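Local coordinates for protein gamma-glutamyl phosphate reductase (PDB 1O20) that probably catalyses the NADPH-dependent reduction of L-glutamyl 5-phosphate to glutamate semialdehyde, the second step in making proline from glutamate, at residues 37-42 against 147-152; 104-109 against 121-126; 130-135 against 196-201; 239-244 against 271-276. All blocks are in the same frame, centred on the assembly; numbering follows the deposited sequence.

Overall arrangement
Early in the chain, contact 1 closes a long loop by bringing helix 35-51 against the end of helix 138-149. Contact 2 is nested inside that loop as a beta hairpin, and the two touch where Gly151 and Asn152 meet Pro125. Contact 3 crosses contact 1: its strand, 129-132, lies inside the loop, while its helix, 196-201, comes after the loop has closed, so the four-stranded parallel sheet is tied to later chain. Contact 4 follows in series, pairing two neighbouring strands of the seven-stranded parallel sheet. Its centre lies about 42 Å from that of contact 1, on the opposite side of the chain's centre.

Contact 1 (37-42 against 147-152); sequences EKNKAI and ALKSGN
Lys38, on helix 35-51, reaches across the C-terminal end of helix 138-149. Its CB starts 4.1 Å from Leu148 O, and CG, set beside the backbone N (chi1 -55°), comes slightly closer to that oxygen. Lys38 CD descends to 3.2 Å from Leu148 O. Past the bend at chi3, Lys38 CE moves on to the next carbonyl, 3.3 Å from Lys149 O, and NZ bonds to the same oxygen at 2.9 Å, from above the carbonyl plane and not on a lone pair. Asp102 gives NZ a salt bridge as well. Lys149 answers in the other direction: its NZ donates to Asn39 OD1 (2.9 Å), in the amide carbonyl plane and on a lone pair, while a water accepts from both Lys149 NZ and Asn39 ND2. Leu100 O and Val97 O take further bonds from Lys149 NZ. The apolar part is small, Ile42 CD1 resting 4.0 Å from Lys149 CB. Gly151 is the C-prime residue of the Schellman motif that ends helix 138-149. Lys149 NZ is thus met by carbonyl oxygens and a water, Lys38 NZ by one carbonyl oxygen and the Asp102 carboxylate, and the negative end of the helix dipole, together with Asp102, would probably stabilise the charge on Lys38.

Contact 2 (104-109 against 121-126); sequences VGEVID and RVRVPI
Arg121 grips Asp109 side-on with two nitrogens: NE meets OD1 at 2.9 Å, and NH2 meets OD2 at 2.8 Å. Each oxygen uses its syn lone pair, and the carboxylate and guanidinium planes are only 25° apart. The Asp109 side chain stands between its own backbone N and carbonyl carbon (chi1 48°), which turns the carboxylate to the arginine. Glu106 and Arg123 make a looser salt bridge. There Glu106 OE1 offers its anti lone pair to Arg123 NE at 3.2 Å, with the planes 63° apart. Ile108 CG1 lies over one face of the Arg123 guanidinium, 3.6 Å from CZ, and Val104 CG2 touches Pro125 CG at 4.0 Å.

These side chains are brought together by backbone bonds: Gly105 N to Arg123 O (2.8 Å), Arg123 N to Glu106 O (3.0 Å) and Ile108 N to Arg121 O (2.8 Å). Val107 pairs with Val122 at a non-hydrogen-bonded site. Tyr415 and Phe417 of strand 413-420 pack on Arg121 in turn. An alanine in place of Arg121 takes away both nitrogens, and the Asp109 carboxylate would probably be left without its charge partner and be freer to turn.

The arrangement is a beta hairpin in a three-stranded antiparallel sheet that projects from the body of the chain, consistent with the oligomerisation arm of the aldehyde dehydrogenase fold.

Contact 3 (130-135 against 196-201); sequences GIIYES and SLVLEM
Ile132 and Met201, the latter present as selenomethionine, reach toward each other tip to tip, and this pair carries most of the contact. The interactions are van der Waals in kind, with no hydrogen bond between the two segments.

Among the side-chain touches, Ile132 uses both of its branches. Ile132 CG1 meets the Met201 methyl CE at 3.7 Å and SE at 4.1 Å, while Ile132 CG2 meets Val198 CG2 at 3.9 Å, one helical turn before Met201. Met201 starts with CG anti to its backbone N (chi1 -169°) and runs extended until it bends at chi3, which lays CE against the strand.

The second kind is side chain on backbone. Met201 CE sits 3.5 Å from Gly130 CA and 3.8 Å from Ile131 N, and any CB on Gly130 would collide with it. Strand 130-132 and helix 196-201 run nearly antiparallel, at 151°.

Leu219 of helix 217-226 also touches Ile132, and Arg157 of strand 154-157 touches Val198 and Met201. A serine at Ile132 would probably open a gap between the helix and the strand and leave the Met201 methyl and Val198 without their apolar partner.

The helix is therefore held to one face of the Rossmann-like parallel sheet by buried apolar contact alone between these two segments, so the grip depends on complementary shape and carries no directional bond.

Contact 4 (239-244 against 271-276); sequences CHIFVD and EKLLVH
Leu273 pushes its CD1 into the hollow between Ile241 and Val243, 3.9 Å from Ile241 CB and 3.8 Å from Val243 CG2. Its CG lies anti to the backbone N (chi1 -170°), which swings this branch across to the neighbouring strand.

The other face carries His240, Lys272, Phe242 and Leu274. The Lys272 stem lies over one face of the His240 imidazole, CG making a CH-pi contact 4.2 Å from the ring centroid and offset toward the rim, while CB approaches His240 CD2 at 3.6 Å. The chain then bends away, its NZ held by the carbonyls of Thr321, Asp318 and Trp319 and by Asn238. Leu274 CB packs 3.9 Å from Phe242 CD1, the two side chains crossing at about a right angle. At the far end Asp244 and His276 lie side by side, OD1 3.4 Å from CD2. Asp244 OD2 bonds to Thr356, and His276 caps helix 277-293 through Lys278 N.

From His240 onward the parallel pairing is regular, Leu274 N donating to Ile241 O at 2.8 Å; at the start Cys239 O takes bonds from both Glu271 N and Lys272 N. The strand axes pass 4.7 Å apart at 17°.

The strands belong to a beta-alpha-beta unit whose helix, 249-261, covers the Ile241, Val243 and Leu273 face, while helix 336-346 packs on His240, Phe242 and Leu274. In the sheet, strand 351-355 flanks 239-243 and strand 327-333 flanks 270-276.

Contact 1 (37-42 against 147-152)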
loop_
_atom_site.group_PDB
_atom_site.type_symbol
_atom_site.label_atom_id
_atom_site.label_comp_id
_atom_site.label_asym_id
_atom_site.label_seq_id
_atom_site.Cartn_x
_atom_site.Cartn_y
_atom_site.Cartn_z
ATOM N N GLU A 37 -22.458 -12.946 7.053
ATOM C CA GLU A 37 -22.731 -13.059 5.621
ATOM C C GLU A 37 -21.514 -12.667 4.759
ATOM O O GLU A 37 -21.212 -13.351 3.785
ATOM C CB GLU A 37 -23.981 -12.243 5.226
ATOM C CG GLU A 37 -24.629 -12.676 3.916
ATOM C CD GLU A 37 -25.215 -14.076 3.953
ATOM O OE1 GLU A 37 -25.529 -14.581 5.056
ATOM O OE2 GLU A 37 -25.322 -14.689 2.875
ATOM N N LYS A 38 -20.773 -11.626 5.149
ATOM C CA LYS A 38 -19.614 -11.188 4.387
ATOM C C LYS A 38 -18.484 -12.246 4.497
ATOM O O LYS A 38 -17.846 -12.562 3.503
ATOM C CB LYS A 38 -19.131 -9.774 4.797
ATOM C CG LYS A 38 -20.215 -8.666 4.715
ATOM C CD LYS A 38 -19.693 -7.263 5.078
ATOM C CE LYS A 38 -19.436 -7.081 6.568
ATOM N NZ LYS A 38 -19.011 -5.740 6.958
ATOM N N ASN A 39 -18.260 -12.790 5.683
ATOM C CA ASN A 39 -17.314 -13.881 5.909
ATOM C C ASN A 39 -17.691 -15.160 5.116
ATOM O O ASN A 39 -16.814 -15.875 4.621
ATOM C CB ASN A 39 -17.239 -14.264 7.374
ATOM C CG ASN A 39 -16.449 -13.296 8.212
ATOM O OD1 ASN A 39 -15.741 -12.405 7.692
ATOM N ND2 ASN A 39 -16.573 -13.450 9.552
ATOM N N LYS A 40 -18.971 -15.453 5.035
ATOM C CA LYS A 40 -19.478 -16.588 4.244
ATOM C C LYS A 40 -19.120 -16.390 2.753
ATOM O O LYS A 40 -18.591 -17.312 2.113
ATOM C CB LYS A 40 -20.989 -16.716 4.376
ATOM C CG LYS A 40 -21.569 -18.031 3.875
ATOM C CD LYS A 40 -23.087 -17.982 3.820
ATOM C CE LYS A 40 -23.648 -19.149 2.944
ATOM N NZ LYS A 40 -25.134 -19.290 3.024
ATOM N N ALA A 41 -19.365 -15.186 2.235
ATOM C CA ALA A 41 -18.982 -14.821 0.858
ATOM C C ALA A 41 -17.475 -15.000 0.610
ATOM O O ALA A 41 -17.103 -15.554 -0.411
ATOM C CB ALA A 41 -19.395 -13.426 0.520
ATOM N N ILE A 42 -16.645 -14.565 1.550
ATOM C CA ILE A 42 -15.194 -14.624 1.432
ATOM C C ILE A 42 -14.699 -16.067 1.531
ATOM O O ILE A 42 -13.768 -16.462 0.819
ATOM C CB ILE A 42 -14.505 -13.677 2.477
ATOM C CG1 ILE A 42 -14.877 -12.222 2.172
ATOM C CG2 ILE A 42 -12.995 -13.852 2.460
ATOM C CD1 ILE A 42 -14.450 -11.245 3.192
ATOM N N ALA A 147 -12.323 -5.054 0.469
ATOM C CA ALA A 147 -13.488 -4.232 0.239
ATOM C C ALA A 147 -14.760 -4.898 0.786
ATOM O O ALA A 147 -15.542 -4.282 1.505
ATOM C CB ALA A 147 -13.646 -3.937 -1.233
ATOM N N LEU A 148 -14.990 -6.139 0.409
ATOM C CA LEU A 148 -16.207 -6.807 0.809
ATOM C C LEU A 148 -16.315 -6.879 2.347
ATOM O O LEU A 148 -17.390 -6.634 2.891
ATOM C CB LEU A 148 -16.280 -8.218 0.203
ATOM C CG LEU A 148 -16.445 -8.364 -1.327
ATOM C CD1 LEU A 148 -16.618 -9.825 -1.705
ATOM C CD2 LEU A 148 -17.554 -7.523 -1.859
ATOM N N LYS A 149 -15.201 -7.203 3.017
ATOM C CA LYS A 149 -15.194 -7.386 4.453
ATOM C C LYS A 149 -15.604 -6.104 5.132
ATOM O O LYS A 149 -16.293 -6.135 6.166
ATOM C CB LYS A 149 -13.831 -7.751 4.948
ATOM C CG LYS A 149 -13.704 -7.886 6.476
ATOM C CD LYS A 149 -14.179 -9.231 6.978
ATOM C CE LYS A 149 -14.139 -9.326 8.529
ATOM N NZ LYS A 149 -13.812 -10.689 9.002
ATOM N N SER A 150 -15.140 -4.990 4.578
ATOM C CA SER A 150 -15.431 -3.681 5.126
ATOM C C SER A 150 -16.747 -3.093 4.631
ATOM O O SER A 150 -17.045 -1.929 4.891
ATOM C CB SER A 150 -14.252 -2.719 4.929
ATOM O OG SER A 150 -13.873 -2.593 3.590
ATOM N N GLY A 151 -17.569 -3.889 3.948
ATOM C CA GLY A 151 -18.850 -3.420 3.494
ATOM C C GLY A 151 -18.846 -2.537 2.262
ATOM O O GLY A 151 -19.843 -1.854 1.963
ATOM N N ASN A 152 -17.757 -2.564 1.515
ATOM C CA ASN A 152 -17.650 -1.809 0.274
ATOM C C ASN A 152 -17.742 -2.651 -1.012
ATOM O O ASN A 152 -17.140 -3.697 -1.114
ATOM C CB ASN A 152 -16.306 -1.063 0.298
ATOM C CG ASN A 152 -16.153 -0.176 1.524
ATOM O OD1 ASN A 152 -16.973 0.711 1.751
ATOM N ND2 ASN A 152 -15.170 -0.447 2.332
HETATM O O HOH W 1 -15.101 -11.410 11.532
#

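Contact 2 (104-109 against 121-126)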
loop_
_atom_site.group_PDB
_atom_site.type_symbol
_atom_site.label_atom_id
_atom_site.label_comp_id
_atom_site.label_asym_id
_atom_site.label_seq_id
_atom_site.Cartn_x
_atom_site.Cartn_y
_atom_site.Cartn_z
ATOM N N VAL A 104 -16.845 -2.227 10.664
ATOM C CA VAL A 104 -18.163 -1.663 10.478
ATOM C C VAL A 104 -19.009 -1.771 11.762
ATOM O O VAL A 104 -19.119 -2.846 12.337
ATOM C CB VAL A 104 -18.936 -2.320 9.302
ATOM C CG1 VAL A 104 -20.385 -1.754 9.213
ATOM C CG2 VAL A 104 -18.212 -2.077 7.957
ATOM N N GLY A 105 -19.648 -0.663 12.149
ATOM C CA GLY A 105 -20.377 -0.597 13.395
ATOM C C GLY A 105 -19.565 -0.307 14.651
ATOM O O GLY A 105 -20.192 -0.152 15.695
ATOM N N GLU A 106 -18.226 -0.266 14.604
ATOM C CA GLU A 106 -17.442 0.053 15.801
ATOM C C GLU A 106 -17.768 1.480 16.242
ATOM O O GLU A 106 -17.876 2.395 15.412
ATOM C CB GLU A 106 -15.923 -0.000 15.572
ATOM C CG GLU A 106 -15.408 -1.401 15.317
ATOM C CD GLU A 106 -13.896 -1.484 15.181
ATOM O OE1 GLU A 106 -13.200 -0.467 14.895
ATOM O OE2 GLU A 106 -13.415 -2.616 15.349
ATOM N N VAL A 107 -17.884 1.672 17.540
ATOM C CA VAL A 107 -18.033 3.016 18.053
ATOM C C VAL A 107 -16.640 3.597 18.239
ATOM O O VAL A 107 -15.805 3.029 18.961
ATOM C CB VAL A 107 -18.820 3.037 19.369
ATOM C CG1 VAL A 107 -18.735 4.381 20.037
ATOM C CG2 VAL A 107 -20.248 2.683 19.082
ATOM N N ILE A 108 -16.391 4.729 17.592
ATOM C CA ILE A 108 -15.143 5.473 17.840
ATOM C C ILE A 108 -15.210 6.074 19.245
ATOM O O ILE A 108 -14.294 5.927 20.050
ATOM C CB ILE A 108 -14.914 6.543 16.763
ATOM C CG1 ILE A 108 -14.658 5.864 15.418
ATOM C CG2 ILE A 108 -13.698 7.472 17.078
ATOM C CD1 ILE A 108 -14.965 6.750 14.232
ATOM N N ASP A 109 -16.295 6.782 19.514
ATOM C CA ASP A 109 -16.539 7.268 20.843
ATOM C C ASP A 109 -18.007 7.553 20.993
ATOM O O ASP A 109 -18.752 7.570 20.018
ATOM C CB ASP A 109 -15.669 8.518 21.153
ATOM C CG ASP A 109 -15.719 9.565 20.060
ATOM O OD1 ASP A 109 -16.584 9.519 19.143
ATOM O OD2 ASP A 109 -14.894 10.489 20.039
ATOM N N ARG A 121 -20.105 8.316 17.546
ATOM C CA ARG A 121 -19.534 8.260 16.241
ATOM C C ARG A 121 -19.324 6.808 15.970
ATOM O O ARG A 121 -18.653 6.116 16.763
ATOM C CB ARG A 121 -18.191 8.969 16.204
ATOM C CG ARG A 121 -18.293 10.402 16.027
ATOM C CD ARG A 121 -16.958 11.007 15.689
ATOM N NE ARG A 121 -16.282 11.389 16.898
ATOM C CZ ARG A 121 -15.326 12.294 16.974
ATOM N NH1 ARG A 121 -14.896 12.934 15.888
ATOM N NH2 ARG A 121 -14.786 12.551 18.162
ATOM N N VAL A 122 -19.876 6.363 14.848
ATOM C CA VAL A 122 -19.943 4.953 14.500
ATOM C C VAL A 122 -19.392 4.771 13.061
ATOM O O VAL A 122 -19.781 5.490 12.154
ATOM C CB VAL A 122 -21.401 4.448 14.536
ATOM C CG1 VAL A 122 -21.438 2.957 14.283
ATOM C CG2 VAL A 122 -22.134 4.819 15.893
ATOM N N ARG A 123 -18.524 3.789 12.879
ATOM C CA ARG A 123 -17.903 3.478 11.600
ATOM C C ARG A 123 -18.880 2.807 10.649
ATOM O O ARG A 123 -19.624 1.897 11.047
ATOM C CB ARG A 123 -16.736 2.491 11.794
ATOM C CG ARG A 123 -15.567 3.036 12.602
ATOM C CD ARG A 123 -14.242 2.233 12.432
ATOM N NE ARG A 123 -13.358 2.416 13.583
ATOM C CZ ARG A 123 -12.586 3.480 13.786
ATOM N NH1 ARG A 123 -12.510 4.416 12.879
ATOM N NH2 ARG A 123 -11.831 3.574 14.894
ATOM N N VAL A 124 -18.854 3.270 9.411
ATOM C CA VAL A 124 -19.648 2.758 8.306
ATOM C C VAL A 124 -18.743 2.647 7.068
ATOM O O VAL A 124 -17.702 3.272 6.995
ATOM C CB VAL A 124 -20.882 3.682 8.007
ATOM C CG1 VAL A 124 -21.776 3.802 9.277
ATOM C CG2 VAL A 124 -20.462 5.044 7.572
ATOM N N PRO A 125 -19.126 1.824 6.113
ATOM C CA PRO A 125 -18.349 1.682 4.878
ATOM C C PRO A 125 -18.186 2.976 4.136
ATOM O O PRO A 125 -19.069 3.841 4.135
ATOM C CB PRO A 125 -19.176 0.671 4.047
ATOM C CG PRO A 125 -20.046 -0.018 5.038
ATOM C CD PRO A 125 -20.300 0.949 6.136
ATOM N N ILE A 126 -17.036 3.126 3.488
ATOM C CA ILE A 126 -16.804 4.296 2.628
ATOM C C ILE A 126 -17.680 4.363 1.376
ATOM O O ILE A 126 -18.099 5.463 0.973
ATOM C CB ILE A 126 -15.303 4.531 2.355
ATOM C CG1 ILE A 126 -15.112 5.843 1.618
ATOM C CG2 ILE A 126 -14.679 3.411 1.528
ATOM C CD1 ILE A 126 -13.656 6.308 1.658
#

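Contact 3 (130-135 against 196-201)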
loop_
_atom_site.group_PDB
_atom_site.type_symbol
_atom_site.label_atom_id
_atom_site.label_comp_id
_atom_site.label_asym_id
_atom_site.label_seq_id
_atom_site.Cartn_x
_atom_site.Cartn_y
_atom_site.Cartn_z
ATOM N N GLY A 130 -13.190 1.950 -6.606
ATOM C CA GLY A 130 -12.509 1.640 -7.848
ATOM C C GLY A 130 -11.036 1.293 -7.656
ATOM O O GLY A 130 -10.263 2.083 -7.109
ATOM N N ILE A 131 -10.637 0.119 -8.128
ATOM C CA ILE A 131 -9.237 -0.271 -8.108
ATOM C C ILE A 131 -8.705 -0.272 -9.549
ATOM O O ILE A 131 -9.210 -0.987 -10.414
ATOM C CB ILE A 131 -9.043 -1.665 -7.457
ATOM C CG1 ILE A 131 -9.682 -1.711 -6.069
ATOM C CG2 ILE A 131 -7.591 -1.986 -7.355
ATOM C CD1 ILE A 131 -8.908 -0.933 -4.982
ATOM N N ILE A 132 -7.669 0.527 -9.783
ATOM C CA ILE A 132 -7.047 0.628 -11.083
ATOM C C ILE A 132 -5.644 0.093 -10.931
ATOM O O ILE A 132 -4.824 0.669 -10.230
ATOM C CB ILE A 132 -7.051 2.061 -11.598
ATOM C CG1 ILE A 132 -8.496 2.569 -11.681
ATOM C CG2 ILE A 132 -6.393 2.102 -12.982
ATOM C CD1 ILE A 132 -8.654 4.025 -11.468
ATOM N N TYR A 133 -5.395 -1.041 -11.566
ATOM C CA TYR A 133 -4.175 -1.779 -11.330
ATOM C C TYR A 133 -3.676 -2.372 -12.626
ATOM O O TYR A 133 -4.308 -2.231 -13.679
ATOM C CB TYR A 133 -4.375 -2.861 -10.245
ATOM C CG TYR A 133 -5.442 -3.923 -10.515
ATOM C CD1 TYR A 133 -5.089 -5.236 -10.747
ATOM C CD2 TYR A 133 -6.798 -3.623 -10.468
ATOM C CE1 TYR A 133 -6.050 -6.240 -10.959
ATOM C CE2 TYR A 133 -7.773 -4.629 -10.719
ATOM C CZ TYR A 133 -7.389 -5.922 -10.945
ATOM O OH TYR A 133 -8.311 -6.928 -11.149
ATOM N N GLU A 134 -2.486 -2.940 -12.570
ATOM C CA GLU A 134 -1.814 -3.447 -13.781
ATOM C C GLU A 134 -1.949 -4.958 -13.777
ATOM O O GLU A 134 -3.084 -5.481 -13.726
ATOM C CB GLU A 134 -0.315 -3.047 -13.862
ATOM C CG GLU A 134 0.089 -1.668 -13.395
ATOM C CD GLU A 134 0.246 -0.674 -14.513
ATOM O OE1 GLU A 134 -0.582 -0.710 -15.457
ATOM O OE2 GLU A 134 1.177 0.168 -14.417
ATOM N N SER A 135 -0.815 -5.649 -13.734
ATOM C CA SER A 135 -0.724 -7.017 -14.173
ATOM C C SER A 135 -0.726 -8.128 -13.089
ATOM O O SER A 135 -0.754 -9.300 -13.464
ATOM C CB SER A 135 0.589 -7.172 -14.949
ATOM O OG SER A 135 1.650 -7.577 -14.058
ATOM N N SER A 196 -8.120 5.322 -21.758
ATOM C CA SER A 196 -9.060 6.442 -21.733
ATOM C C SER A 196 -10.182 6.210 -20.711
ATOM O O SER A 196 -10.771 7.165 -20.199
ATOM C CB SER A 196 -9.675 6.671 -23.120
ATOM O OG SER A 196 -10.335 5.506 -23.607
ATOM N N LEU A 197 -10.531 4.943 -20.495
ATOM C CA LEU A 197 -11.532 4.542 -19.484
ATOM C C LEU A 197 -11.136 4.903 -18.060
ATOM O O LEU A 197 -11.975 5.216 -17.241
ATOM C CB LEU A 197 -11.793 3.021 -19.528
ATOM C CG LEU A 197 -13.171 2.644 -20.046
ATOM C CD1 LEU A 197 -13.452 3.285 -21.409
ATOM C CD2 LEU A 197 -13.344 1.135 -20.123
ATOM N N VAL A 198 -9.858 4.786 -17.753
ATOM C CA VAL A 198 -9.355 5.208 -16.475
ATOM C C VAL A 198 -9.699 6.679 -16.184
ATOM O O VAL A 198 -10.172 7.014 -15.104
ATOM C CB VAL A 198 -7.855 4.978 -16.402
ATOM C CG1 VAL A 198 -7.278 5.599 -15.128
ATOM C CG2 VAL A 198 -7.548 3.433 -16.511
ATOM N N LEU A 199 -9.479 7.559 -17.154
ATOM C CA LEU A 199 -9.787 8.964 -16.954
ATOM C C LEU A 199 -11.252 9.188 -16.624
ATOM O O LEU A 199 -11.557 10.009 -15.775
ATOM C CB LEU A 199 -9.383 9.808 -18.180
ATOM C CG LEU A 199 -9.633 11.309 -18.042
ATOM C CD1 LEU A 199 -8.834 11.881 -16.855
ATOM C CD2 LEU A 199 -9.299 12.022 -19.371
ATOM N N GLU A 200 -12.147 8.456 -17.285
ATOM C CA GLU A 200 -13.585 8.522 -17.014
ATOM C C GLU A 200 -13.946 7.948 -15.629
ATOM O O GLU A 200 -14.815 8.471 -14.909
ATOM C CB GLU A 200 -14.355 7.712 -18.074
ATOM C CG GLU A 200 -14.225 8.198 -19.520
ATOM C CD GLU A 200 -14.926 9.511 -19.754
ATOM O OE1 GLU A 200 -15.862 9.846 -18.963
ATOM O OE2 GLU A 200 -14.547 10.201 -20.741
HETATM N N MSE A 201 -13.273 6.866 -15.266
HETATM C CA MSE A 201 -13.601 6.111 -14.073
HETATM C C MSE A 201 -13.325 6.947 -12.822
HETATM O O MSE A 201 -14.101 6.949 -11.887
HETATM C CB MSE A 201 -12.771 4.834 -14.039
HETATM C CG MSE A 201 -13.196 3.869 -13.018
HETATM SE SE MSE A 201 -12.233 2.154 -13.272
HETATM C CE MSE A 201 -12.074 1.630 -11.346
#

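Contact 4 (239-244 against 271-276)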
loop_
_atom_site.group_PDB
_atom_site.type_symbol
_atom_site.label_atom_id
_atom_site.label_comp_id
_atom_site.label_asym_id
_atom_site.label_seq_id
_atom_site.Cartn_x
_atom_site.Cartn_y
_atom_site.Cartn_z
ATOM N N CYS A 239 13.326 6.788 0.938
ATOM C CA CYS A 239 13.426 6.618 2.380
ATOM C C CYS A 239 14.859 6.813 2.859
ATOM O O CYS A 239 15.810 6.292 2.218
ATOM C CB CYS A 239 12.932 5.234 2.760
ATOM S SG CYS A 239 11.210 4.967 2.293
ATOM N N HIS A 240 15.025 7.558 3.945
ATOM C CA HIS A 240 16.353 7.859 4.518
ATOM C C HIS A 240 16.547 7.140 5.819
ATOM O O HIS A 240 15.603 6.944 6.576
ATOM C CB HIS A 240 16.553 9.342 4.819
ATOM C CG HIS A 240 16.340 10.231 3.653
ATOM N ND1 HIS A 240 15.118 10.380 3.052
ATOM C CD2 HIS A 240 17.194 11.049 2.989
ATOM C CE1 HIS A 240 15.239 11.193 2.022
ATOM N NE2 HIS A 240 16.484 11.638 1.979
ATOM N N ILE A 241 17.780 6.733 6.068
ATOM C CA ILE A 241 18.246 6.318 7.372
ATOM C C ILE A 241 19.369 7.273 7.768
ATOM O O ILE A 241 20.330 7.451 7.007
ATOM C CB ILE A 241 18.783 4.862 7.324
ATOM C CG1 ILE A 241 17.654 3.880 6.963
ATOM C CG2 ILE A 241 19.416 4.491 8.637
ATOM C CD1 ILE A 241 18.183 2.483 6.718
ATOM N N PHE A 242 19.264 7.860 8.958
ATOM C CA PHE A 242 20.307 8.710 9.526
ATOM C C PHE A 242 21.015 7.992 10.664
ATOM O O PHE A 242 20.383 7.589 11.629
ATOM C CB PHE A 242 19.691 10.009 10.068
ATOM C CG PHE A 242 20.632 10.825 10.937
ATOM C CD1 PHE A 242 21.881 11.164 10.488
ATOM C CD2 PHE A 242 20.241 11.262 12.189
ATOM C CE1 PHE A 242 22.746 11.927 11.289
ATOM C CE2 PHE A 242 21.088 12.012 12.995
ATOM C CZ PHE A 242 22.319 12.350 12.546
ATOM N N VAL A 243 22.322 7.811 10.531
ATOM C CA VAL A 243 23.150 7.222 11.544
ATOM C C VAL A 243 23.779 8.353 12.361
ATOM O O VAL A 243 24.655 9.053 11.909
ATOM C CB VAL A 243 24.262 6.329 10.930
ATOM C CG1 VAL A 243 24.971 5.562 12.040
ATOM C CG2 VAL A 243 23.658 5.300 9.870
ATOM N N ASP A 244 23.292 8.515 13.568
ATOM C CA ASP A 244 23.728 9.576 14.471
ATOM C C ASP A 244 25.038 9.163 15.142
ATOM O O ASP A 244 25.423 8.004 15.142
ATOM C CB ASP A 244 22.633 9.780 15.514
ATOM C CG ASP A 244 22.677 11.137 16.254
ATOM O OD1 ASP A 244 23.353 12.130 15.857
ATOM O OD2 ASP A 244 21.951 11.285 17.283
ATOM N N GLU A 271 16.837 4.149 0.484
ATOM C CA GLU A 271 17.501 4.612 -0.729
ATOM C C GLU A 271 18.683 5.519 -0.414
ATOM O O GLU A 271 19.603 5.699 -1.246
ATOM C CB GLU A 271 16.490 5.405 -1.568
ATOM C CG GLU A 271 15.282 4.593 -1.966
ATOM C CD GLU A 271 15.583 3.518 -3.010
ATOM O OE1 GLU A 271 16.755 3.380 -3.423
ATOM O OE2 GLU A 271 14.628 2.786 -3.380
ATOM N N LYS A 272 18.661 6.080 0.790
ATOM C CA LYS A 272 19.583 7.132 1.188
ATOM C C LYS A 272 20.106 6.928 2.592
ATOM O O LYS A 272 19.343 6.556 3.509
ATOM C CB LYS A 272 18.893 8.490 1.147
ATOM C CG LYS A 272 18.280 8.857 -0.175
ATOM C CD LYS A 272 19.236 9.136 -1.298
ATOM C CE LYS A 272 18.709 8.555 -2.620
ATOM N NZ LYS A 272 17.558 9.275 -3.263
ATOM N N LEU A 273 21.400 7.152 2.764
ATOM C CA LEU A 273 22.030 7.025 4.066
ATOM C C LEU A 273 22.693 8.332 4.436
ATOM O O LEU A 273 23.591 8.810 3.730
ATOM C CB LEU A 273 23.066 5.905 4.064
ATOM C CG LEU A 273 23.634 5.506 5.420
ATOM C CD1 LEU A 273 22.589 4.800 6.286
ATOM C CD2 LEU A 273 24.835 4.594 5.192
ATOM N N LEU A 274 22.298 8.882 5.572
ATOM C CA LEU A 274 22.918 10.090 6.107
ATOM C C LEU A 274 23.760 9.695 7.295
ATOM O O LEU A 274 23.289 8.921 8.160
ATOM C CB LEU A 274 21.848 11.104 6.546
ATOM C CG LEU A 274 20.763 11.440 5.526
ATOM C CD1 LEU A 274 19.755 12.523 6.067
ATOM C CD2 LEU A 274 21.341 11.916 4.268
ATOM N N VAL A 275 24.972 10.242 7.393
ATOM C CA VAL A 275 25.933 9.783 8.408
ATOM C C VAL A 275 26.564 10.966 9.113
ATOM O O VAL A 275 27.101 11.841 8.439
ATOM C CB VAL A 275 27.091 8.957 7.778
ATOM C CG1 VAL A 275 28.089 8.531 8.822
ATOM C CG2 VAL A 275 26.538 7.724 7.087
ATOM N N HIS A 276 26.513 10.965 10.453
ATOM C CA HIS A 276 27.075 12.034 11.296
ATOM C C HIS A 276 28.569 12.130 11.061
ATOM O O HIS A 276 29.284 11.118 11.087
ATOM C CB HIS A 276 26.809 11.728 12.789
ATOM C CG HIS A 276 26.980 12.900 13.715
ATOM N ND1 HIS A 276 28.207 13.438 14.038
ATOM C CD2 HIS A 276 26.066 13.594 14.434
ATOM C CE1 HIS A 276 28.035 14.420 14.907
ATOM N NE2 HIS A 276 26.741 14.530 15.169
#